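Local coordinates for condensin complex subunit 3 (Schizosaccharomyces pombe, PDB 5OQR), which serves as a regulatory subunit of condensin, the complex required to convert interphase chromatin into condensed, mitotic-like chromosomes, at residues A[2-7]-A[36-40]; A[17-21]-A[58-62]; A[466-470]-A[486-491]; A[525-529]-A[542-547]. All blocks are in the same frame, centred on the assembly; numbering follows the deposited sequence.

Interaction 1. Residues A[2-7]-A[36-40]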
loop_
_atom_site.group_PDB
_atom_site.type_symbol
_atom_site.label_atom_id
_atom_site.label_comp_id
_atom_site.label_asym_id
_atom_site.label_seq_id
_atom_site.Cartn_x
_atom_site.Cartn_y
_atom_site.Cartn_z
ATOM N N SER A 2 -15.392 -50.913 -24.104
ATOM C CA SER A 2 -14.098 -51.579 -24.081
ATOM C C SER A 2 -12.992 -50.590 -23.721
ATOM O O SER A 2 -13.035 -49.975 -22.656
ATOM C CB SER A 2 -13.821 -52.225 -25.434
ATOM O OG SER A 2 -13.579 -51.242 -26.427
ATOM N N CYS A 3 -12.005 -50.442 -24.608
ATOM C CA CYS A 3 -10.954 -49.453 -24.388
ATOM C C CYS A 3 -11.544 -48.090 -24.048
ATOM O O CYS A 3 -10.989 -47.350 -23.228
ATOM C CB CYS A 3 -10.066 -49.359 -25.627
ATOM S SG CYS A 3 -8.962 -47.932 -25.640
ATOM N N ILE A 4 -12.673 -47.743 -24.666
ATOM C CA ILE A 4 -13.327 -46.484 -24.339
ATOM C C ILE A 4 -14.055 -46.582 -23.005
ATOM O O ILE A 4 -14.151 -45.589 -22.274
ATOM C CB ILE A 4 -14.285 -46.060 -25.466
ATOM C CG1 ILE A 4 -14.672 -44.588 -25.292
ATOM C CG2 ILE A 4 -15.524 -46.961 -25.496
ATOM C CD1 ILE A 4 -15.598 -44.048 -26.363
ATOM N N GLN A 5 -14.581 -47.761 -22.662
ATOM C CA GLN A 5 -15.306 -47.904 -21.405
ATOM C C GLN A 5 -14.368 -47.951 -20.208
ATOM O O GLN A 5 -14.762 -47.551 -19.106
ATOM C CB GLN A 5 -16.182 -49.157 -21.431
ATOM C CG GLN A 5 -17.476 -48.982 -22.215
ATOM C CD GLN A 5 -18.562 -49.943 -21.773
ATOM O OE1 GLN A 5 -18.360 -50.759 -20.875
ATOM N NE2 GLN A 5 -19.728 -49.847 -22.402
ATOM N N ILE A 6 -13.140 -48.442 -20.390
ATOM C CA ILE A 6 -12.131 -48.303 -19.343
ATOM C C ILE A 6 -11.997 -46.837 -18.962
ATOM O O ILE A 6 -11.988 -46.474 -17.780
ATOM C CB ILE A 6 -10.780 -48.882 -19.804
ATOM C CG1 ILE A 6 -10.915 -50.362 -20.173
ATOM C CG2 ILE A 6 -9.730 -48.711 -18.705
ATOM C CD1 ILE A 6 -9.692 -50.926 -20.865
ATOM N N ILE A 7 -11.903 -45.971 -19.972
ATOM C CA ILE A 7 -11.791 -44.536 -19.728
ATOM C C ILE A 7 -13.047 -44.019 -19.038
ATOM O O ILE A 7 -12.978 -43.303 -18.033
ATOM C CB ILE A 7 -11.519 -43.796 -21.050
ATOM C CG1 ILE A 7 -10.183 -44.263 -21.637
ATOM C CG2 ILE A 7 -11.521 -42.288 -20.831
ATOM C CD1 ILE A 7 -9.826 -43.644 -22.971
ATOM N N ASP A 36 -9.487 -44.957 -30.323
ATOM C CA ASP A 36 -10.461 -44.915 -29.237
ATOM C C ASP A 36 -10.136 -43.828 -28.223
ATOM O O ASP A 36 -11.048 -43.267 -27.605
ATOM C CB ASP A 36 -10.534 -46.275 -28.540
ATOM C CG ASP A 36 -11.715 -47.108 -29.005
ATOM O OD1 ASP A 36 -12.216 -46.868 -30.123
ATOM O OD2 ASP A 36 -12.144 -48.007 -28.250
ATOM N N ILE A 37 -8.854 -43.516 -28.034
ATOM C CA ILE A 37 -8.480 -42.468 -27.090
ATOM C C ILE A 37 -8.915 -41.107 -27.615
ATOM O O ILE A 37 -9.578 -40.335 -26.914
ATOM C CB ILE A 37 -6.966 -42.507 -26.818
ATOM C CG1 ILE A 37 -6.548 -43.894 -26.328
ATOM C CG2 ILE A 37 -6.589 -41.453 -25.782
ATOM C CD1 ILE A 37 -5.058 -44.117 -26.332
ATOM N N LEU A 38 -8.538 -40.789 -28.854
ATOM C CA LEU A 38 -8.999 -39.547 -29.465
ATOM C C LEU A 38 -10.517 -39.451 -29.435
ATOM O O LEU A 38 -11.068 -38.355 -29.276
ATOM C CB LEU A 38 -8.489 -39.450 -30.901
ATOM C CG LEU A 38 -6.984 -39.660 -31.090
ATOM C CD1 LEU A 38 -6.609 -39.583 -32.560
ATOM C CD2 LEU A 38 -6.182 -38.650 -30.282
ATOM N N ARG A 39 -11.207 -40.582 -29.585
ATOM C CA ARG A 39 -12.658 -40.593 -29.442
ATOM C C ARG A 39 -13.066 -40.207 -28.026
ATOM O O ARG A 39 -14.071 -39.514 -27.827
ATOM C CB ARG A 39 -13.200 -41.976 -29.805
ATOM C CG ARG A 39 -14.710 -42.074 -29.833
ATOM C CD ARG A 39 -15.150 -43.501 -30.117
ATOM N NE ARG A 39 -16.509 -43.763 -29.652
ATOM C CZ ARG A 39 -17.078 -44.965 -29.642
ATOM N NH1 ARG A 39 -16.409 -46.027 -30.071
ATOM N NH2 ARG A 39 -18.320 -45.107 -29.200
ATOM N N ALA A 40 -12.299 -40.651 -27.028
ATOM C CA ALA A 40 -12.572 -40.250 -25.652
ATOM C C ALA A 40 -12.326 -38.760 -25.460
ATOM O O ALA A 40 -13.055 -38.095 -24.717
ATOM C CB ALA A 40 -11.707 -41.060 -24.686
#
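Ile7 and Ala40 make the apolar contact here: the CD1 methyl of Ile7 lies 3.6 Å from CB of Ala40, with its CG2 branch a little farther off at 4.1 Å. Ala40 suits the place because a lone methyl lets the branched isoleucine come down near the helix surface, where CD1 also reaches the backbone of Ile37. One turn earlier, Ile4 meets a charged partner. Its CG1 stands anti to the backbone N (chi1 -165°) and chi2 is extended, which carries CD1 across the arm of Arg39 at about a right angle. There CD1 lies over one face of the guanidinium, toward its rim, 3.4 Å from NE. The arginine thus offers an apolar surface while its charge lies at the exposed border of the contact.

Asp36 packs against the first turn of helix 3-9 without forming a hydrogen bond to it. OD2 lies 3.6 Å from both Cys3 CB and Ile4 N, and Cys3 SG is 3.7 Å from Asp36 CB. Even so, an acidic group beside a helix start would be expected to interact favourably with the helix dipole.

Ile7 also touches Val57 and Phe60 of helix 52-69. The segment axes, 9.4 Å apart, run in the same general sense, inclined at 39°, the side-by-side packing of non-consecutive helices characteristic of an alpha-solenoid.

Interaction 2. Residues A[17-21]-A[58-62]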
loop_
_atom_site.group_PDB
_atom_site.type_symbol
_atom_site.label_atom_id
_atom_site.label_comp_id
_atom_site.label_asym_id
_atom_site.label_seq_id
_atom_site.Cartn_x
_atom_site.Cartn_y
_atom_site.Cartn_z
ATOM N N HIS A 17 -7.121 -45.716 -10.951
ATOM C CA HIS A 17 -6.391 -45.358 -12.163
ATOM C C HIS A 17 -5.258 -46.337 -12.444
ATOM O O HIS A 17 -5.054 -46.747 -13.592
ATOM C CB HIS A 17 -5.853 -43.932 -12.048
ATOM C CG HIS A 17 -6.892 -42.878 -12.275
ATOM N ND1 HIS A 17 -6.575 -41.561 -12.531
ATOM C CD2 HIS A 17 -8.245 -42.949 -12.287
ATOM C CE1 HIS A 17 -7.686 -40.865 -12.688
ATOM N NE2 HIS A 17 -8.713 -41.684 -12.546
ATOM N N ARG A 18 -4.511 -46.729 -11.410
ATOM C CA ARG A 18 -3.440 -47.701 -11.609
ATOM C C ARG A 18 -3.992 -49.025 -12.120
ATOM O O ARG A 18 -3.403 -49.652 -13.008
ATOM C CB ARG A 18 -2.668 -47.912 -10.308
ATOM C CG ARG A 18 -1.491 -48.870 -10.445
ATOM C CD ARG A 18 -0.757 -49.051 -9.127
ATOM N NE ARG A 18 -1.604 -49.666 -8.108
ATOM C CZ ARG A 18 -1.819 -50.974 -7.993
ATOM N NH1 ARG A 18 -2.607 -51.432 -7.030
ATOM N NH2 ARG A 18 -1.254 -51.826 -8.838
ATOM N N LYS A 19 -5.124 -49.468 -11.570
ATOM C CA LYS A 19 -5.735 -50.712 -12.025
ATOM C C LYS A 19 -6.109 -50.627 -13.498
ATOM O O LYS A 19 -5.774 -51.514 -14.292
ATOM C CB LYS A 19 -6.969 -51.027 -11.178
ATOM C CG LYS A 19 -6.683 -51.201 -9.697
ATOM C CD LYS A 19 -7.969 -51.380 -8.907
ATOM C CE LYS A 19 -7.689 -51.618 -7.433
ATOM N NZ LYS A 19 -8.943 -51.782 -6.646
ATOM N N LEU A 20 -6.806 -49.556 -13.885
ATOM C CA LEU A 20 -7.260 -49.426 -15.263
ATOM C C LEU A 20 -6.098 -49.198 -16.219
ATOM O O LEU A 20 -6.187 -49.558 -17.398
ATOM C CB LEU A 20 -8.278 -48.289 -15.372
ATOM C CG LEU A 20 -9.701 -48.602 -14.889
ATOM C CD1 LEU A 20 -9.727 -49.143 -13.465
ATOM C CD2 LEU A 20 -10.572 -47.363 -14.990
ATOM N N CYS A 21 -5.002 -48.606 -15.737
ATOM C CA CYS A 21 -3.814 -48.470 -16.572
ATOM C C CYS A 21 -3.312 -49.831 -17.033
ATOM O O CYS A 21 -2.910 -49.996 -18.190
ATOM C CB CYS A 21 -2.714 -47.729 -15.811
ATOM S SG CYS A 21 -2.853 -45.929 -15.846
ATOM N N LEU A 58 -9.046 -36.832 -17.724
ATOM C CA LEU A 58 -7.797 -36.282 -18.232
ATOM C C LEU A 58 -6.635 -36.594 -17.300
ATOM O O LEU A 58 -5.505 -36.786 -17.765
ATOM C CB LEU A 58 -7.945 -34.773 -18.437
ATOM C CG LEU A 58 -6.827 -34.019 -19.162
ATOM C CD1 LEU A 58 -6.187 -34.846 -20.271
ATOM C CD2 LEU A 58 -7.377 -32.715 -19.722
ATOM N N ARG A 59 -6.886 -36.653 -15.991
ATOM C CA ARG A 59 -5.852 -37.097 -15.063
ATOM C C ARG A 59 -5.471 -38.547 -15.326
ATOM O O ARG A 59 -4.288 -38.904 -15.285
ATOM C CB ARG A 59 -6.330 -36.925 -13.621
ATOM C CG ARG A 59 -6.338 -35.488 -13.130
ATOM C CD ARG A 59 -4.935 -34.978 -12.857
ATOM N NE ARG A 59 -4.953 -33.615 -12.334
ATOM C CZ ARG A 59 -5.276 -33.295 -11.086
ATOM N NH1 ARG A 59 -5.618 -34.240 -10.219
ATOM N NH2 ARG A 59 -5.264 -32.026 -10.702
ATOM N N PHE A 60 -6.460 -39.400 -15.600
ATOM C CA PHE A 60 -6.169 -40.802 -15.880
ATOM C C PHE A 60 -5.281 -40.947 -17.107
ATOM O O PHE A 60 -4.381 -41.796 -17.136
ATOM C CB PHE A 60 -7.469 -41.582 -16.076
ATOM C CG PHE A 60 -7.272 -42.937 -16.694
ATOM C CD1 PHE A 60 -7.899 -43.268 -17.883
ATOM C CD2 PHE A 60 -6.448 -43.872 -16.095
ATOM C CE1 PHE A 60 -7.714 -44.510 -18.456
ATOM C CE2 PHE A 60 -6.260 -45.116 -16.663
ATOM C CZ PHE A 60 -6.893 -45.434 -17.845
ATOM N N LEU A 61 -5.519 -40.132 -18.134
ATOM C CA LEU A 61 -4.785 -40.289 -19.384
ATOM C C LEU A 61 -3.325 -39.887 -19.218
ATOM O O LEU A 61 -2.420 -40.655 -19.559
ATOM C CB LEU A 61 -5.466 -39.478 -20.487
ATOM C CG LEU A 61 -6.900 -39.935 -20.789
ATOM C CD1 LEU A 61 -7.585 -38.991 -21.762
ATOM C CD2 LEU A 61 -6.921 -41.359 -21.333
ATOM N N VAL A 62 -3.072 -38.689 -18.683
ATOM C CA VAL A 62 -1.693 -38.285 -18.413
ATOM C C VAL A 62 -1.007 -39.332 -17.547
ATOM O O VAL A 62 0.191 -39.604 -17.701
ATOM C CB VAL A 62 -1.653 -36.892 -17.755
ATOM C CG1 VAL A 62 -2.284 -35.852 -18.664
ATOM C CG2 VAL A 62 -2.347 -36.908 -16.397
#
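The edge of the Phe60 ring is turned toward the face of the His17 imidazole, a T-shaped stack with centroids 5.3 Å apart and planes at 63°. The phenylalanine reaches this place with CG anti to its backbone N (chi1 166°), which lays the ring along the neighbouring helix. A CH-pi contact reinforces the pair: CB of Phe60 sits over the same imidazole, 3.6 Å from the ring centroid and only slightly off its normal. The histidine therefore rests on the start of the Phe60 side chain as well as on its ring, and its CE1 reaches the backbone of Arg59. A flat imidazole suits the position, being slim enough to slide beside the helix backbone.

These two helices, 17-24 and 52-69, belong to the N-terminal end of the HEAT-repeat solenoid, segment 58-62 lying within HEAT 1. The segments' axes approach to 10.2 Å at an angle of 55°, and a large side chain such as phenylalanine bridges that separation.

Sulfur joins the aromatic cluster through Cys21, whose SG approaches the phenyl ring obliquely and is 3.6 Å from Phe60 CE2. At the far end of the ring the packing is aliphatic, with CB of Leu20 4.0 Å from CZ of Phe60. The carbonyl oxygen of His17 lies at the ring edge near its plane, 3.7 Å from Phe60 CE2, while also accepting the helical hydrogen bond from Cys21 N. Beyond the segments, Phe64 and Tyr67 of helix 52-69 pack on Cys21.

Interaction 3. Residues A[466-470]-A[486-491]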
loop_
_atom_site.group_PDB
_atom_site.type_symbol
_atom_site.label_atom_id
_atom_site.label_comp_id
_atom_site.label_asym_id
_atom_site.label_seq_id
_atom_site.Cartn_x
_atom_site.Cartn_y
_atom_site.Cartn_z
ATOM N N VAL A 466 18.518 24.540 20.768
ATOM C CA VAL A 466 17.312 25.309 21.061
ATOM C C VAL A 466 16.100 24.628 20.448
ATOM O O VAL A 466 15.041 24.520 21.077
ATOM C CB VAL A 466 17.459 26.753 20.544
ATOM C CG1 VAL A 466 16.252 27.583 20.939
ATOM C CG2 VAL A 466 18.730 27.388 21.076
ATOM N N GLN A 467 16.239 24.161 19.209
ATOM C CA GLN A 467 15.136 23.496 18.530
ATOM C C GLN A 467 14.669 22.274 19.312
ATOM O O GLN A 467 13.467 22.083 19.527
ATOM C CB GLN A 467 15.570 23.107 17.119
ATOM C CG GLN A 467 14.453 22.622 16.227
ATOM C CD GLN A 467 14.945 22.264 14.842
ATOM O OE1 GLN A 467 16.100 22.518 14.499
ATOM N NE2 GLN A 467 14.073 21.673 14.036
ATOM N N CYS A 468 15.608 21.437 19.753
ATOM C CA CYS A 468 15.238 20.240 20.499
ATOM C C CYS A 468 14.687 20.581 21.876
ATOM O O CYS A 468 13.915 19.801 22.443
ATOM C CB CYS A 468 16.441 19.311 20.632
ATOM S SG CYS A 468 16.956 18.529 19.100
ATOM N N LEU A 469 15.076 21.726 22.433
ATOM C CA LEU A 469 14.566 22.127 23.738
ATOM C C LEU A 469 13.057 22.328 23.688
ATOM O O LEU A 469 12.306 21.715 24.453
ATOM C CB LEU A 469 15.271 23.404 24.202
ATOM C CG LEU A 469 14.641 24.157 25.378
ATOM C CD1 LEU A 469 14.500 23.270 26.595
ATOM C CD2 LEU A 469 15.456 25.390 25.716
ATOM N N PHE A 470 12.594 23.183 22.779
ATOM C CA PHE A 470 11.173 23.476 22.665
ATOM C C PHE A 470 10.388 22.355 22.001
ATOM O O PHE A 470 9.154 22.404 22.001
ATOM C CB PHE A 470 10.982 24.785 21.900
ATOM C CG PHE A 470 11.530 25.980 22.623
ATOM C CD1 PHE A 470 10.919 26.444 23.772
ATOM C CD2 PHE A 470 12.664 26.627 22.167
ATOM C CE1 PHE A 470 11.420 27.533 24.447
ATOM C CE2 PHE A 470 13.167 27.720 22.839
ATOM C CZ PHE A 470 12.544 28.173 23.980
ATOM N N MET A 486 16.317 32.666 25.417
ATOM C CA MET A 486 16.581 32.051 24.119
ATOM C C MET A 486 16.141 32.961 22.979
ATOM O O MET A 486 16.799 33.019 21.934
ATOM C CB MET A 486 15.872 30.699 24.017
ATOM C CG MET A 486 16.189 29.724 25.145
ATOM S SD MET A 486 17.932 29.670 25.574
ATOM C CE MET A 486 18.571 28.942 24.094
ATOM N N LEU A 487 15.033 33.679 23.158
ATOM C CA LEU A 487 14.572 34.598 22.126
ATOM C C LEU A 487 15.574 35.725 21.912
ATOM O O LEU A 487 16.034 35.962 20.790
ATOM C CB LEU A 487 13.199 35.158 22.502
ATOM C CG LEU A 487 11.988 34.237 22.333
ATOM C CD1 LEU A 487 10.756 34.889 22.924
ATOM C CD2 LEU A 487 11.750 33.898 20.872
ATOM N N LYS A 488 15.927 36.436 22.985
ATOM C CA LYS A 488 16.820 37.582 22.852
ATOM C C LYS A 488 18.215 37.158 22.418
ATOM O O LYS A 488 18.852 37.837 21.606
ATOM C CB LYS A 488 16.894 38.352 24.173
ATOM C CG LYS A 488 15.610 39.071 24.547
ATOM C CD LYS A 488 15.851 40.173 25.572
ATOM C CE LYS A 488 16.123 39.623 26.963
ATOM N NZ LYS A 488 15.532 40.498 28.015
ATOM N N THR A 489 18.708 36.037 22.945
ATOM C CA THR A 489 20.109 35.687 22.752
ATOM C C THR A 489 20.361 34.971 21.431
ATOM O O THR A 489 21.426 35.153 20.835
ATOM C CB THR A 489 20.593 34.815 23.912
ATOM O OG1 THR A 489 20.266 35.448 25.156
ATOM C CG2 THR A 489 22.099 34.612 23.840
ATOM N N LEU A 490 19.414 34.165 20.954
ATOM C CA LEU A 490 19.693 33.293 19.817
ATOM C C LEU A 490 18.656 33.374 18.702
ATOM O O LEU A 490 19.012 33.593 17.541
ATOM C CB LEU A 490 19.812 31.850 20.301
ATOM C CG LEU A 490 20.999 31.614 21.234
ATOM C CD1 LEU A 490 20.557 30.894 22.481
ATOM C CD2 LEU A 490 22.086 30.832 20.521
ATOM N N ILE A 491 17.377 33.202 19.033
ATOM C CA ILE A 491 16.357 33.028 18.000
ATOM C C ILE A 491 16.202 34.302 17.175
ATOM O O ILE A 491 16.327 34.280 15.946
ATOM C CB ILE A 491 15.023 32.592 18.629
ATOM C CG1 ILE A 491 15.163 31.185 19.203
ATOM C CG2 ILE A 491 13.894 32.617 17.596
ATOM C CD1 ILE A 491 14.063 30.792 20.151
#
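An antiparallel pair of consecutive helices, 457-471 and 480-495, is joined here through Val466 and Met486, with segment 486-491 inside HEAT 7. The segment axes are 12.5 Å apart at 148°, a wide spacing bridged entirely by apolar side chains.

Val466 divides its two methyls among three partners. CG2 meets the terminal methyl of Met486 (CE at 3.4 Å) and, more loosely, Leu490 CD1 at 4.2 Å, whereas CG1 turns to Ile491 CD1 at 4.0 Å. The branching at CB gives valine this two-way reach without a long chain. The Met486 and Val466 side chains lie alongside each other, pointing opposite ways; the methionine is bent at both chi2 (-43°) and chi3 (-68°), folding CE back onto the valine. Its nearer part serves a different neighbour: CG lies 4.1 Å from Phe470 CZ, the ring coming in obliquely. Phe470 CE2 also touches Ile491 CD1, so the ring contacts both Met486 and Ile491, one turn and a residue apart.

That spacing reflects a wider pi-type turn at 487-491, where the Met486 carbonyl oxygen accepts from both Leu490 N and Ile491 N. The extra residue is consistent with Leu490 and Ile491 both pointing at the opposing helix.

Ile427 of helix 416-434 and Val513 of helix 500-514 also pack on Met486 and Phe470, respectively, continuing the hydrophobic core between stacked antiparallel helices that is characteristic of HEAT-repeat solenoids.

Interaction 4. Residues A[525-529]-A[542-547]; sequences VPLYL and TAIRTL
The Tyr528 ring carries the Thr546 methyl over one face: CG2 lies 3.6 Å from the ring centroid and 7° off the normal, a well-centred CH-pi contact. At the edge, near the ring plane, is the methyl of Thr542, 4.3 Å from Tyr528 CE2, while the backbone of Ala543 approaches obliquely. Tyr528 is thus a knob in a hole made by Thr542, Ala543, Thr546 and Leu547. Alanine suits its place in that hole, since the single methyl of Ala543 lets the base of the tyrosine settle near the helix backbone.

Thr546 presents its methyl to the ring because CG2 is anti to the backbone N, while OG1 turns back along its own helix. There OG1 donates to Thr542 O (2.6 Å), which also accepts from Thr546 N on the other face of the carbonyl plane, so the threonine's rotation is fixed and its hydroxyl satisfied in a buried place.

Leu547 completes the apolar side. Its CD2 meets Val525 CG1 at 3.9 Å and its CD1 meets Leu529 CD2, also at 3.9 Å, the forked leucine spanning one helical turn.

Helices 518-534 and 537-554, both represented in HEAT 8, run antiparallel here, the segments at 151° with axes 9.6 Å apart. From helix 500-514, Ser511 hydrogen-bonds both Tyr528 OH and Thr546 OG1, and Leu507 O is a second partner of the tyrosine hydroxyl; on another flank, Ile566 and Ile569 of helix 563-574 pack on Leu547.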
loop_
_atom_site.group_PDB
_atom_site.type_symbol
_atom_site.label_atom_id
_atom_site.label_comp_id
_atom_site.label_asym_id
_atom_site.label_seq_id
_atom_site.Cartn_x
_atom_site.Cartn_y
_atom_site.Cartn_z
ATOM N N VAL A 525 2.031 35.757 13.345
ATOM C CA VAL A 525 1.334 35.341 12.126
ATOM C C VAL A 525 1.730 36.221 10.943
ATOM O O VAL A 525 2.057 35.678 9.880
ATOM C CB VAL A 525 -0.176 35.303 12.362
ATOM C CG1 VAL A 525 -0.931 35.158 11.042
ATOM C CG2 VAL A 525 -0.547 34.160 13.288
ATOM N N PRO A 526 1.713 37.552 11.047
ATOM C CA PRO A 526 2.121 38.375 9.895
ATOM C C PRO A 526 3.478 37.999 9.332
ATOM O O PRO A 526 3.668 38.026 8.110
ATOM C CB PRO A 526 2.117 39.797 10.471
ATOM C CG PRO A 526 1.145 39.747 11.589
ATOM C CD PRO A 526 1.254 38.375 12.178
ATOM N N LEU A 527 4.432 37.650 10.195
ATOM C CA LEU A 527 5.763 37.283 9.723
ATOM C C LEU A 527 5.705 36.041 8.845
ATOM O O LEU A 527 6.266 36.016 7.744
ATOM C CB LEU A 527 6.690 37.057 10.915
ATOM C CG LEU A 527 8.113 36.596 10.592
ATOM C CD1 LEU A 527 8.852 37.652 9.790
ATOM C CD2 LEU A 527 8.854 36.277 11.865
ATOM N N TYR A 528 5.026 34.996 9.317
ATOM C CA TYR A 528 4.967 33.752 8.562
ATOM C C TYR A 528 4.115 33.871 7.307
ATOM O O TYR A 528 4.285 33.068 6.384
ATOM C CB TYR A 528 4.451 32.634 9.462
ATOM C CG TYR A 528 5.469 32.237 10.500
ATOM C CD1 TYR A 528 5.361 32.672 11.810
ATOM C CD2 TYR A 528 6.560 31.453 10.156
ATOM C CE1 TYR A 528 6.300 32.320 12.756
ATOM C CE2 TYR A 528 7.504 31.096 11.090
ATOM C CZ TYR A 528 7.372 31.531 12.387
ATOM O OH TYR A 528 8.315 31.170 13.317
ATOM N N LEU A 529 3.207 34.846 7.245
ATOM C CA LEU A 529 2.543 35.145 5.982
ATOM C C LEU A 529 3.499 35.838 5.022
ATOM O O LEU A 529 3.514 35.536 3.824
ATOM C CB LEU A 529 1.309 36.010 6.226
ATOM C CG LEU A 529 0.215 35.372 7.079
ATOM C CD1 LEU A 529 -0.810 36.410 7.480
ATOM C CD2 LEU A 529 -0.451 34.225 6.334
ATOM N N THR A 542 7.889 26.168 5.667
ATOM C CA THR A 542 7.968 26.518 7.081
ATOM C C THR A 542 6.725 27.280 7.516
ATOM O O THR A 542 6.235 27.094 8.635
ATOM C CB THR A 542 9.232 27.340 7.350
ATOM O OG1 THR A 542 10.386 26.522 7.130
ATOM C CG2 THR A 542 9.265 27.860 8.784
ATOM N N ALA A 543 6.203 28.142 6.644
ATOM C CA ALA A 543 4.995 28.890 6.968
ATOM C C ALA A 543 3.795 27.962 7.110
ATOM O O ALA A 543 3.026 28.073 8.070
ATOM C CB ALA A 543 4.736 29.946 5.895
ATOM N N ILE A 544 3.622 27.036 6.163
ATOM C CA ILE A 544 2.469 26.137 6.197
ATOM C C ILE A 544 2.466 25.323 7.484
ATOM O O ILE A 544 1.436 25.195 8.156
ATOM C CB ILE A 544 2.461 25.222 4.957
ATOM C CG1 ILE A 544 2.382 26.041 3.665
ATOM C CG2 ILE A 544 1.300 24.230 5.021
ATOM C CD1 ILE A 544 1.095 26.814 3.475
ATOM N N ARG A 545 3.613 24.743 7.839
ATOM C CA ARG A 545 3.678 23.937 9.055
ATOM C C ARG A 545 3.426 24.787 10.291
ATOM O O ARG A 545 2.713 24.368 11.210
ATOM C CB ARG A 545 5.038 23.245 9.162
ATOM C CG ARG A 545 5.369 22.298 8.024
ATOM C CD ARG A 545 6.616 21.484 8.343
ATOM N NE ARG A 545 7.241 20.935 7.145
ATOM C CZ ARG A 545 8.205 21.534 6.455
ATOM N NH1 ARG A 545 8.673 22.715 6.833
ATOM N NH2 ARG A 545 8.706 20.948 5.377
ATOM N N THR A 546 4.009 25.983 10.335
ATOM C CA THR A 546 3.874 26.834 11.512
ATOM C C THR A 546 2.432 27.276 11.707
ATOM O O THR A 546 1.855 27.094 12.784
ATOM C CB THR A 546 4.794 28.046 11.382
ATOM O OG1 THR A 546 6.131 27.604 11.136
ATOM C CG2 THR A 546 4.762 28.882 12.649
ATOM N N LEU A 547 1.833 27.866 10.671
ATOM C CA LEU A 547 0.463 28.353 10.784
ATOM C C LEU A 547 -0.508 27.211 11.052
ATOM O O LEU A 547 -1.453 27.361 11.835
ATOM C CB LEU A 547 0.083 29.114 9.516
ATOM C CG LEU A 547 0.796 30.464 9.381
ATOM C CD1 LEU A 547 0.898 30.893 7.934
ATOM C CD2 LEU A 547 0.078 31.516 10.192
#

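How the interactions relate
Interactions 1 and 2 form one continuous core near the N terminus. Their centres are 12 Å apart and their segments alternate along the chain, with Ile7 CD1 4.0 Å from Leu61 CD2, so helices 3-9, 17-24, 33-42 and 52-69 pack together. Interactions 3 and 4 follow one another farther along the solenoid; their centres are 18 Å apart and their nearest atoms about 7 Å, and helix 500-514, which touches both, lies between them in sequence. The two groups lie on opposite sides of the chain's centre, interactions 1 and 3 being 92 Å apart between centres. Another protein chain packs against residues of interactions 1 and 4.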